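Local coordinates for protein probable thiosulfate sulfurtransferase (Thermus thermophilus, PDB 2EG4) that probably transfers sulfane sulfur from thiosulfate to acceptors such as cyanide, and binds a zinc ion, at residues A[6-11]-A[25-30]; A[60-65]-A[85-90]. One frame throughout, in Å; residues are numbered along the deposited sequence.

Contact 1 (A[6-11]-A[25-30]); sequences DAVLVD and GARHLD. With SO4 (sulfate ion), chain F.
Arg27 straddles Leu9 and Asp11 in parallel strand fashion: its N donates to Leu9 O at 2.9 Å, and its O accepts an almost straight bond from Asp11 N at 2.8 Å. One step on, Leu29 N reaches Asp11 O at 3.1 Å. A water accepts from Leu9 N and gives a weak bond to Gly25 O, extending the ladder beyond the paired residues. The Arg27 chain bends at chi2 (71°) and doubles back along its own segment, where NH1 donates to Gly25 O at 2.8 Å within the guanidinium plane; NE is taken by Leu58 O. These bonds fix how the guanidinium is turned, and Val8 CG1 lies over one face, 3.5 Å from NE. His28 ND1 donates to O4 of a sulfate, probably from the crystallisation liquor, which Arg15 also binds. Apolar contacts flank the ladder: Leu9 CB meets Ala26 CB, and Val10 CG1 abuts Leu29 CB at 3.6 Å. The pair forms the first beta-alpha-beta unit of the N-terminal rhodanese-like domain, with helix 15-20 as its connection. Strand 27-28 is outermost in the sheet; 8-11 has strand 64-67 on its other flank, while helix 73-84 packs against Leu29.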
ATOM      1  N   ASP A   6     -14.990  -8.241 -16.110  1.00 25.24           N
ATOM      2  CA  ASP A   6     -14.040  -7.615 -17.036  1.00 26.74           C
ATOM      3  C   ASP A   6     -12.880  -6.942 -16.341  1.00 26.94           C
ATOM      4  O   ASP A   6     -12.488  -5.823 -16.698  1.00 27.83           O
ATOM      5  CB  ASP A   6     -14.753  -6.575 -17.899  1.00 29.54           C
ATOM      6  CG  ASP A   6     -16.016  -7.114 -18.535  1.00 38.15           C
ATOM      7  OD1 ASP A   6     -15.923  -8.104 -19.297  1.00 39.20           O
ATOM      8  OD2 ASP A   6     -17.099  -6.544 -18.269  1.00 40.69           O
ATOM      9  N   ALA A   7     -12.318  -7.623 -15.358  1.00 23.64           N
ATOM     10  CA  ALA A   7     -11.214  -7.041 -14.625  1.00 21.88           C
ATOM     11  C   ALA A   7      -9.903  -7.159 -15.359  1.00 23.48           C
ATOM     12  O   ALA A   7      -9.716  -8.029 -16.218  1.00 22.75           O
ATOM     13  CB  ALA A   7     -11.102  -7.701 -13.264  1.00 24.14           C
ATOM     14  N   VAL A   8      -8.994  -6.238 -15.048  1.00 19.69           N
ATOM     15  CA  VAL A   8      -7.659  -6.327 -15.596  1.00 19.56           C
ATOM     16  C   VAL A   8      -6.941  -6.931 -14.402  1.00 18.60           C
ATOM     17  O   VAL A   8      -7.109  -6.477 -13.261  1.00 18.91           O
ATOM     18  CB  VAL A   8      -7.042  -4.958 -15.930  1.00 18.68           C
ATOM     19  CG1 VAL A   8      -5.563  -5.135 -16.280  1.00 23.16           C
ATOM     20  CG2 VAL A   8      -7.769  -4.349 -17.135  1.00 22.94           C
ATOM     21  N   LEU A   9      -6.161  -7.966 -14.665  1.00 17.52           N
ATOM     22  CA  LEU A   9      -5.429  -8.642 -13.605  1.00 14.44           C
ATOM     23  C   LEU A   9      -3.995  -8.120 -13.509  1.00 15.22           C
ATOM     24  O   LEU A   9      -3.337  -7.911 -14.516  1.00 16.86           O
ATOM     25  CB  LEU A   9      -5.403 -10.143 -13.909  1.00 15.90           C
ATOM     26  CG  LEU A   9      -6.785 -10.788 -13.923  1.00 17.97           C
ATOM     27  CD1 LEU A   9      -6.721 -12.183 -14.561  1.00 18.86           C
ATOM     28  CD2 LEU A   9      -7.305 -10.856 -12.520  1.00 23.56           C
ATOM     29  N   VAL A  10      -3.532  -7.911 -12.274  1.00 14.99           N
ATOM     30  CA  VAL A  10      -2.169  -7.448 -11.997  1.00 15.83           C
ATOM     31  C   VAL A  10      -1.541  -8.425 -11.002  1.00 13.65           C
ATOM     32  O   VAL A  10      -2.062  -8.641  -9.923  1.00 15.54           O
ATOM     33  CB  VAL A  10      -2.173  -6.019 -11.409  1.00 16.23           C
ATOM     34  CG1 VAL A  10      -0.748  -5.603 -10.975  1.00 14.06           C
ATOM     35  CG2 VAL A  10      -2.726  -5.066 -12.481  1.00 17.69           C
ATOM     36  N   ASP A  11      -0.417  -9.002 -11.415  1.00 13.89           N
ATOM     37  CA  ASP A  11       0.348 -10.007 -10.669  1.00 13.64           C
ATOM     38  C   ASP A  11       1.501  -9.270  -9.972  1.00 13.71           C
ATOM     39  O   ASP A  11       2.386  -8.745 -10.655  1.00 14.85           O
ATOM     40  CB  ASP A  11       0.904 -10.983 -11.714  1.00 14.21           C
ATOM     41  CG  ASP A  11       1.545 -12.224 -11.115  1.00 16.43           C
ATOM     42  OD1 ASP A  11       2.134 -12.149 -10.011  1.00 13.59           O
ATOM     43  OD2 ASP A  11       1.468 -13.284 -11.794  1.00 15.85           O
ATOM     44  N   GLY A  25      -3.517 -12.900 -19.533  1.00 18.42           N
ATOM     45  CA  GLY A  25      -3.763 -11.472 -19.637  1.00 20.50           C
ATOM     46  C   GLY A  25      -3.272 -10.633 -18.466  1.00 19.64           C
ATOM     47  O   GLY A  25      -3.368  -9.412 -18.499  1.00 21.42           O
ATOM     48  N   ALA A  26      -2.739 -11.278 -17.432  1.00 18.24           N
ATOM     49  CA  ALA A  26      -2.272 -10.509 -16.272  1.00 16.02           C
ATOM     50  C   ALA A  26      -1.001  -9.727 -16.546  1.00 14.36           C
ATOM     51  O   ALA A  26      -0.078 -10.209 -17.195  1.00 16.35           O
ATOM     52  CB  ALA A  26      -2.063 -11.444 -15.078  1.00 15.21           C
ATOM     53  N   ARG A  27      -0.968  -8.483 -16.066  1.00 17.26           N
ATOM     54  CA  ARG A  27       0.223  -7.659 -16.217  1.00 16.36           C
ATOM     55  C   ARG A  27       1.087  -7.882 -14.984  1.00 15.87           C
ATOM     56  O   ARG A  27       0.562  -8.206 -13.927  1.00 18.41           O
ATOM     57  CB  ARG A  27      -0.139  -6.164 -16.245  1.00 20.53           C
ATOM     58  CG  ARG A  27      -0.757  -5.640 -17.525  1.00 21.04           C
ATOM     59  CD  ARG A  27      -2.157  -6.134 -17.724  1.00 20.58           C
ATOM     60  NE  ARG A  27      -2.899  -5.236 -18.610  1.00 22.32           N
ATOM     61  CZ  ARG A  27      -3.837  -5.633 -19.460  1.00 28.04           C
ATOM     62  NH1 ARG A  27      -4.140  -6.922 -19.565  1.00 26.45           N
ATOM     63  NH2 ARG A  27      -4.510  -4.738 -20.165  1.00 26.14           N
ATOM     64  N   HIS A  28       2.396  -7.690 -15.123  1.00 15.84           N
ATOM     65  CA  HIS A  28       3.310  -7.808 -13.993  1.00 14.63           C
ATOM     66  C   HIS A  28       3.540  -6.418 -13.445  1.00 15.23           C
ATOM     67  O   HIS A  28       3.879  -5.505 -14.202  1.00 16.24           O
ATOM     68  CB  HIS A  28       4.669  -8.332 -14.414  1.00 16.68           C
ATOM     69  CG  HIS A  28       5.641  -8.403 -13.279  1.00 18.51           C
ATOM     70  ND1 HIS A  28       6.736  -7.567 -13.173  1.00 21.61           N
ATOM     71  CD2 HIS A  28       5.632  -9.158 -12.154  1.00 19.45           C
ATOM     72  CE1 HIS A  28       7.361  -7.810 -12.033  1.00 22.90           C
ATOM     73  NE2 HIS A  28       6.711  -8.769 -11.396  1.00 21.88           N
ATOM     74  N   LEU A  29       3.385  -6.249 -12.130  1.00 12.39           N
ATOM     75  CA  LEU A  29       3.652  -4.946 -11.510  1.00 12.49           C
ATOM     76  C   LEU A  29       3.976  -5.098 -10.019  1.00 15.17           C
ATOM     77  O   LEU A  29       3.179  -5.667  -9.276  1.00 14.65           O
ATOM     78  CB  LEU A  29       2.451  -4.013 -11.629  1.00 14.35           C
ATOM     79  CG  LEU A  29       2.716  -2.612 -11.035  1.00 12.47           C
ATOM     80  CD1 LEU A  29       3.833  -1.883 -11.806  1.00 18.46           C
ATOM     81  CD2 LEU A  29       1.414  -1.812 -11.060  1.00 15.95           C
ATOM     82  N   ASP A  30       5.137  -4.580  -9.608  1.00 15.54           N
ATOM     83  CA  ASP A  30       5.527  -4.577  -8.184  1.00 17.04           C
ATOM     84  C   ASP A  30       6.019  -3.162  -7.851  1.00 17.27           C
ATOM     85  O   ASP A  30       7.093  -2.735  -8.313  1.00 20.62           O
ATOM     86  CB  ASP A  30       6.630  -5.588  -7.897  1.00 22.13           C
ATOM     87  CG  ASP A  30       7.059  -5.572  -6.426  1.00 22.85           C
ATOM     88  OD1 ASP A  30       6.816  -4.554  -5.744  1.00 24.77           O
ATOM     89  OD2 ASP A  30       7.644  -6.558  -5.951  1.00 28.16           O
TER
HETATM   90  S   SO4 F 505       8.867  -5.442 -14.745  1.00 57.52           S
HETATM   91  O1  SO4 F 505       9.745  -6.526 -14.195  1.00 57.63           O
HETATM   92  O2  SO4 F 505       8.739  -4.340 -13.734  1.00 60.44           O
HETATM   93  O3  SO4 F 505       9.476  -4.898 -16.003  1.00 60.71           O
HETATM   94  O4  SO4 F 505       7.508  -6.001 -15.047  1.00 57.31           O
HETATM   95  O   HOH W   1      -6.012  -8.873 -17.357  1.00 27.64           O

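Contact 2 (A[60-65]-A[85-90]); sequences LRSPVV and GGLEVQ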
ATOM      1  N   LEU A  60      -4.428  -0.336 -17.899  1.00 26.31           N
ATOM      2  CA  LEU A  60      -5.239  -0.508 -16.709  1.00 25.05           C
ATOM      3  C   LEU A  60      -6.518   0.304 -16.785  1.00 29.93           C
ATOM      4  O   LEU A  60      -6.568   1.366 -17.424  1.00 30.75           O
ATOM      5  CB  LEU A  60      -4.461  -0.096 -15.462  1.00 22.63           C
ATOM      6  CG  LEU A  60      -3.149  -0.804 -15.153  1.00 21.49           C
ATOM      7  CD1 LEU A  60      -2.635  -0.351 -13.786  1.00 23.29           C
ATOM      8  CD2 LEU A  60      -3.391  -2.311 -15.154  1.00 24.27           C
ATOM      9  N   ARG A  61      -7.546  -0.209 -16.124  1.00 27.27           N
ATOM     10  CA  ARG A  61      -8.864   0.408 -16.060  1.00 30.70           C
ATOM     11  C   ARG A  61      -9.637  -0.364 -15.000  1.00 28.19           C
ATOM     12  O   ARG A  61      -9.369  -1.550 -14.783  1.00 30.07           O
ATOM     13  CB  ARG A  61      -9.573   0.271 -17.401  1.00 34.75           C
ATOM     14  CG  ARG A  61      -9.606  -1.159 -17.905  1.00 39.87           C
ATOM     15  CD  ARG A  61     -10.569  -1.339 -19.059  1.00 44.97           C
ATOM     16  NE  ARG A  61     -10.658  -2.740 -19.463  1.00 48.46           N
ATOM     17  CZ  ARG A  61     -11.065  -3.723 -18.665  1.00 50.80           C
ATOM     18  NH1 ARG A  61     -11.427  -3.460 -17.412  1.00 49.34           N
ATOM     19  NH2 ARG A  61     -11.102  -4.971 -19.117  1.00 50.75           N
ATOM     20  N   SER A  62     -10.580   0.291 -14.331  1.00 25.70           N
ATOM     21  CA  SER A  62     -11.370  -0.385 -13.306  1.00 26.51           C
ATOM     22  C   SER A  62     -12.276  -1.440 -13.930  1.00 27.73           C
ATOM     23  O   SER A  62     -12.832  -1.238 -15.016  1.00 26.33           O
ATOM     24  CB  SER A  62     -12.240   0.601 -12.544  1.00 27.41           C
ATOM     25  OG  SER A  62     -11.461   1.547 -11.850  1.00 27.58           O
ATOM     26  N   PRO A  63     -12.459  -2.577 -13.243  1.00 26.86           N
ATOM     27  CA  PRO A  63     -11.864  -2.899 -11.945  1.00 26.32           C
ATOM     28  C   PRO A  63     -10.545  -3.627 -12.150  1.00 24.10           C
ATOM     29  O   PRO A  63     -10.332  -4.273 -13.179  1.00 24.20           O
ATOM     30  CB  PRO A  63     -12.911  -3.809 -11.317  1.00 26.04           C
ATOM     31  CG  PRO A  63     -13.327  -4.632 -12.505  1.00 23.40           C
ATOM     32  CD  PRO A  63     -13.459  -3.595 -13.624  1.00 24.49           C
ATOM     33  N   VAL A  64      -9.649  -3.499 -11.179  1.00 21.75           N
ATOM     34  CA  VAL A  64      -8.363  -4.179 -11.257  1.00 19.22           C
ATOM     35  C   VAL A  64      -8.292  -5.176 -10.111  1.00 16.92           C
ATOM     36  O   VAL A  64      -8.630  -4.865  -8.966  1.00 18.57           O
ATOM     37  CB  VAL A  64      -7.160  -3.191 -11.139  1.00 19.51           C
ATOM     38  CG1 VAL A  64      -5.820  -3.985 -11.064  1.00 21.87           C
ATOM     39  CG2 VAL A  64      -7.145  -2.267 -12.348  1.00 24.58           C
ATOM     40  N   VAL A  65      -7.882  -6.399 -10.427  1.00 15.71           N
ATOM     41  CA  VAL A  65      -7.741  -7.416  -9.398  1.00 15.18           C
ATOM     42  C   VAL A  65      -6.254  -7.713  -9.279  1.00 16.25           C
ATOM     43  O   VAL A  65      -5.635  -8.156 -10.240  1.00 15.81           O
ATOM     44  CB  VAL A  65      -8.474  -8.738  -9.762  1.00 17.04           C
ATOM     45  CG1 VAL A  65      -8.138  -9.811  -8.733  1.00 20.82           C
ATOM     46  CG2 VAL A  65      -9.994  -8.507  -9.750  1.00 17.72           C
ATOM     47  N   GLY A  85      -4.690   6.072  -7.211  1.00 20.24           N
ATOM     48  CA  GLY A  85      -4.823   6.722  -8.499  1.00 21.22           C
ATOM     49  C   GLY A  85      -6.263   6.731  -8.971  1.00 20.69           C
ATOM     50  O   GLY A  85      -6.538   7.152 -10.100  1.00 22.16           O
ATOM     51  N   GLY A  86      -7.174   6.229  -8.135  1.00 20.08           N
ATOM     52  CA  GLY A  86      -8.588   6.227  -8.484  1.00 23.96           C
ATOM     53  C   GLY A  86      -9.184   4.975  -9.107  1.00 24.37           C
ATOM     54  O   GLY A  86     -10.352   4.974  -9.505  1.00 24.80           O
ATOM     55  N   LEU A  87      -8.396   3.918  -9.240  1.00 23.26           N
ATOM     56  CA  LEU A  87      -8.933   2.679  -9.804  1.00 22.13           C
ATOM     57  C   LEU A  87      -9.661   1.888  -8.734  1.00 24.84           C
ATOM     58  O   LEU A  87      -9.329   1.978  -7.554  1.00 23.46           O
ATOM     59  CB  LEU A  87      -7.805   1.815 -10.350  1.00 22.88           C
ATOM     60  CG  LEU A  87      -7.076   2.316 -11.585  1.00 24.74           C
ATOM     61  CD1 LEU A  87      -5.867   1.423 -11.847  1.00 21.71           C
ATOM     62  CD2 LEU A  87      -8.031   2.309 -12.766  1.00 27.09           C
ATOM     63  N   GLU A  88     -10.672   1.120  -9.146  1.00 22.66           N
ATOM     64  CA  GLU A  88     -11.401   0.260  -8.227  1.00 23.15           C
ATOM     65  C   GLU A  88     -10.525  -0.995  -8.144  1.00 20.71           C
ATOM     66  O   GLU A  88     -10.253  -1.617  -9.155  1.00 21.27           O
ATOM     67  CB  GLU A  88     -12.779  -0.076  -8.801  1.00 28.99           C
ATOM     68  CG  GLU A  88     -13.692   1.150  -8.880  1.00 38.21           C
ATOM     69  CD  GLU A  88     -13.790   1.886  -7.540  1.00 43.16           C
ATOM     70  OE1 GLU A  88     -14.126   1.231  -6.526  1.00 46.74           O
ATOM     71  OE2 GLU A  88     -13.534   3.116  -7.505  1.00 45.48           O
ATOM     72  N   VAL A  89     -10.044  -1.324  -6.951  1.00 19.04           N
ATOM     73  CA  VAL A  89      -9.149  -2.470  -6.803  1.00 20.72           C
ATOM     74  C   VAL A  89      -9.628  -3.525  -5.841  1.00 20.33           C
ATOM     75  O   VAL A  89     -10.385  -3.245  -4.898  1.00 22.73           O
ATOM     76  CB  VAL A  89      -7.725  -2.011  -6.337  1.00 20.84           C
ATOM     77  CG1 VAL A  89      -7.143  -1.058  -7.354  1.00 20.49           C
ATOM     78  CG2 VAL A  89      -7.800  -1.328  -4.974  1.00 25.83           C
ATOM     79  N   GLN A  90      -9.181  -4.755  -6.079  1.00 20.73           N
ATOM     80  CA  GLN A  90      -9.520  -5.869  -5.213  1.00 19.83           C
ATOM     81  C   GLN A  90      -8.267  -6.722  -5.062  1.00 19.34           C
ATOM     82  O   GLN A  90      -7.517  -6.874  -6.019  1.00 20.14           O
ATOM     83  CB  GLN A  90     -10.640  -6.702  -5.839  1.00 24.89           C
ATOM     84  CG  GLN A  90     -11.114  -7.855  -4.994  1.00 34.22           C
ATOM     85  CD  GLN A  90     -12.341  -8.515  -5.601  1.00 40.56           C
ATOM     86  OE1 GLN A  90     -13.232  -7.830  -6.110  1.00 44.80           O
ATOM     87  NE2 GLN A  90     -12.396  -9.841  -5.547  1.00 43.10           N
TER
HETATM   88  O   HOH W   2     -12.076   3.982 -11.614  1.00 39.94           O
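Ser62 turns its OG anti to its own carbonyl carbon (chi1 -63°), which carries the hydroxyl across to Glu88 N, a nearly straight bond of 2.8 Å in which OG is the acceptor. Leu87 has the same first torsion (-69°), and its two methyls part company: CD2 lies 3.6 Å from Ser62 OG, while CD1 reaches Val64 CG2 at 3.9 Å and also touches Leu60 CB; the two leucine side chains cross at about a right angle. Glu88 CB and CG lie alongside the serine. A water joins Ser62 OG to Gly86 O, so the hydroxyl ties the strand entry to the Schellman motif that ends helix 73-84. With an alanine here, Glu88 N would probably lose its acceptor and the water one of its two anchors. After the cis peptide before Pro63, regular parallel pairing begins: Val64 N donates to Glu88 O at 2.8 Å, and Gln90 N to Val64 O at 2.9 Å with a more bent N-H...O angle of 141°. Val64 and Val89 share one face of the sheet, Val65 and Gln90 the other. The strands belong to the beta-alpha-beta unit 64-67, 73-84, 89-92. Leu82 of the connecting helix packs on Leu60, Val64, Leu87 and Val89, Phe55 of helix 41-57 touches Leu60 and Leu87, and strand 8-11 flanks 64-67 on the side away from 89-92.

From the N terminus, the chain runs through strand 8-11 and helix 15-20 before contact 1 closes a short loop by returning strand 27-28 to its side. Helix 41-57 then leads to 60-65, and contact 2 closes a second, longer loop through helix 73-84. The two loops follow in series, neither enclosing nor crossing the other. Their first strands, 8-11 and 64-67, are sheet neighbours: Val10 N lies 2.9 Å from Val65 O, a probable hydrogen bond, and Asp6 O meets Arg61 NH1 nearer the strand starts. Contacts 1 and 2 supply the two outer pairings of the parallel sheet, and the 8-11/64-67 pairing between them completes the order 27-28, 8-11, 64-67, 89-92 in the N-terminal rhodanese-like domain.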